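Local atomic coordinates of putative cell adhesion protein (Parabacteroides distasonis, PDB entry 3LIU), a protein that probably serves as a fimbrillin-type structural subunit of a cell-surface pilus of a gut bacterium, with an inferred role in adhesion. Residues H85-A90 and T107-T112. Residues are numbered along the deposited sequence; the frame is centred on the assembly and turned at random.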
loop_
_atom_site.group_PDB
_atom_site.type_symbol
_atom_site.label_atom_id
_atom_site.label_comp_id
_atom_site.label_asym_id
_atom_site.label_seq_id
_atom_site.Cartn_x
_atom_site.Cartn_y
_atom_site.Cartn_z
ATOM N N HIS A 85 3.641 -6.542 25.530
ATOM C CA HIS A 85 3.184 -5.875 24.338
ATOM C C HIS A 85 3.214 -6.890 23.188
ATOM O O HIS A 85 4.203 -7.577 22.998
ATOM C CB HIS A 85 4.033 -4.658 24.060
ATOM C CG HIS A 85 3.801 -3.532 25.015
ATOM N ND1 HIS A 85 4.800 -3.003 25.796
ATOM C CD2 HIS A 85 2.677 -2.842 25.325
ATOM C CE1 HIS A 85 4.308 -2.032 26.543
ATOM N NE2 HIS A 85 3.019 -1.922 26.286
ATOM N N VAL A 86 2.090 -7.014 22.485
ATOM C CA VAL A 86 1.867 -8.052 21.479
ATOM C C VAL A 86 1.464 -7.387 20.184
ATOM O O VAL A 86 0.612 -6.519 20.187
ATOM C CB VAL A 86 0.737 -8.976 21.924
ATOM C CG1 VAL A 86 0.448 -10.041 20.903
ATOM C CG2 VAL A 86 1.066 -9.590 23.290
ATOM N N VAL A 87 2.086 -7.817 19.090
ATOM C CA VAL A 87 1.739 -7.359 17.755
ATOM C C VAL A 87 1.676 -8.571 16.809
ATOM O O VAL A 87 2.443 -9.528 16.932
ATOM C CB VAL A 87 2.711 -6.241 17.253
ATOM C CG1 VAL A 87 4.188 -6.643 17.439
ATOM C CG2 VAL A 87 2.419 -5.861 15.788
ATOM N N VAL A 88 0.740 -8.531 15.877
ATOM C CA VAL A 88 0.514 -9.619 14.976
ATOM C C VAL A 88 0.730 -9.107 13.572
ATOM O O VAL A 88 0.193 -8.056 13.197
ATOM C CB VAL A 88 -0.933 -10.116 15.115
ATOM C CG1 VAL A 88 -1.224 -11.295 14.160
ATOM C CG2 VAL A 88 -1.194 -10.489 16.561
ATOM N N VAL A 89 1.494 -9.873 12.793
ATOM C CA VAL A 89 1.721 -9.601 11.398
ATOM C C VAL A 89 1.215 -10.771 10.557
ATOM O O VAL A 89 1.625 -11.912 10.733
ATOM C CB VAL A 89 3.241 -9.364 11.091
ATOM C CG1 VAL A 89 3.458 -9.191 9.538
ATOM C CG2 VAL A 89 3.767 -8.127 11.850
ATOM N N ALA A 90 0.351 -10.489 9.604
ATOM C CA ALA A 90 -0.098 -11.505 8.637
ATOM C C ALA A 90 0.753 -11.497 7.388
ATOM O O ALA A 90 1.102 -10.429 6.861
ATOM C CB ALA A 90 -1.589 -11.285 8.242
ATOM N N THR A 107 9.860 -1.944 19.330
ATOM C CA THR A 107 10.176 -0.949 18.290
ATOM C C THR A 107 10.916 -1.553 17.104
ATOM O O THR A 107 10.513 -1.291 15.981
ATOM C CB THR A 107 10.995 0.200 18.804
ATOM O OG1 THR A 107 10.293 0.785 19.890
ATOM C CG2 THR A 107 11.232 1.270 17.709
ATOM N N ASP A 108 11.994 -2.320 17.339
ATOM C CA ASP A 108 12.697 -3.002 16.224
ATOM C C ASP A 108 11.750 -3.935 15.467
ATOM O O ASP A 108 11.835 -4.036 14.253
ATOM C CB ASP A 108 13.949 -3.777 16.684
ATOM C CG ASP A 108 15.077 -2.830 17.132
ATOM O OD1 ASP A 108 15.401 -1.986 16.311
ATOM O OD2 ASP A 108 15.620 -2.902 18.273
ATOM N N PHE A 109 10.818 -4.570 16.184
ATOM C CA PHE A 109 9.875 -5.481 15.526
ATOM C C PHE A 109 9.048 -4.678 14.503
ATOM O O PHE A 109 9.074 -4.968 13.323
ATOM C CB PHE A 109 9.024 -6.215 16.577
ATOM C CG PHE A 109 8.042 -7.207 16.011
ATOM C CD1 PHE A 109 6.810 -6.793 15.527
ATOM C CD2 PHE A 109 8.318 -8.549 16.036
ATOM C CE1 PHE A 109 5.896 -7.710 14.989
ATOM C CE2 PHE A 109 7.432 -9.464 15.540
ATOM C CZ PHE A 109 6.209 -9.036 15.002
ATOM N N ILE A 110 8.370 -3.633 14.948
ATOM C CA ILE A 110 7.374 -2.953 14.105
ATOM C C ILE A 110 8.064 -2.110 13.002
ATOM O O ILE A 110 7.487 -1.867 11.939
ATOM C CB ILE A 110 6.349 -2.099 14.934
ATOM C CG1 ILE A 110 7.014 -0.850 15.516
ATOM C CG2 ILE A 110 5.687 -2.962 16.014
ATOM C CD1 ILE A 110 5.996 0.129 16.271
ATOM N N GLU A 111 9.298 -1.682 13.275
ATOM C CA GLU A 111 10.143 -0.971 12.286
ATOM C C GLU A 111 10.788 -1.875 11.245
ATOM O O GLU A 111 11.433 -1.356 10.335
ATOM C CB GLU A 111 11.239 -0.151 12.987
ATOM C CG GLU A 111 10.706 1.088 13.717
ATOM C CD GLU A 111 10.332 2.211 12.718
ATOM O OE1 GLU A 111 10.914 2.325 11.602
ATOM O OE2 GLU A 111 9.419 2.974 13.039
ATOM N N THR A 112 10.651 -3.193 11.370
ATOM C CA THR A 112 11.155 -4.105 10.374
ATOM C C THR A 112 10.724 -3.713 8.949
ATOM O O THR A 112 9.571 -3.405 8.707
ATOM C CB THR A 112 10.722 -5.559 10.654
ATOM O OG1 THR A 112 11.217 -5.944 11.923
ATOM C CG2 THR A 112 11.298 -6.495 9.629
#
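Phe109 reaches from its helix toward strand 82-90 and brings CE1 of its ring up to Val87 and Val89, with CZ also near Val89. With CG anti to the backbone N (chi1 -178°), the ring is carried outward to meet Val87 from the opposing direction. Against Val89 the two side chains instead slide past each other in opposite directions; Val89 CG2, anti to its own carbonyl carbon, approaches the ring obliquely, 3.8 Å from Phe109 CE1 and 4.1 Å from Phe109 CZ. Val87 was deposited in two conformers, so the positions of both its methyls are tentative: CG1, also oblique to the ring, is modelled implausibly close to it, and CG2 lies 4.0 Å from Phe109 CE1. Alternation along the strand explains the pairing, since the CB atoms of Val87 and Val89 are directed at the helix and that of Val88 away from it. This is a short helix packed on one face of a β-sheet in the FimA-family region, where strands 45-52 and 127-136 flank strand 82-90. Ile110 CG2 adds a lighter, equally tentative touch on Val87 CG1; the nearest CA atoms, those of Val87 and Ile110, are 8.0 Å apart. Leu100 of helix 94-101 and Ala103 also touch Phe109.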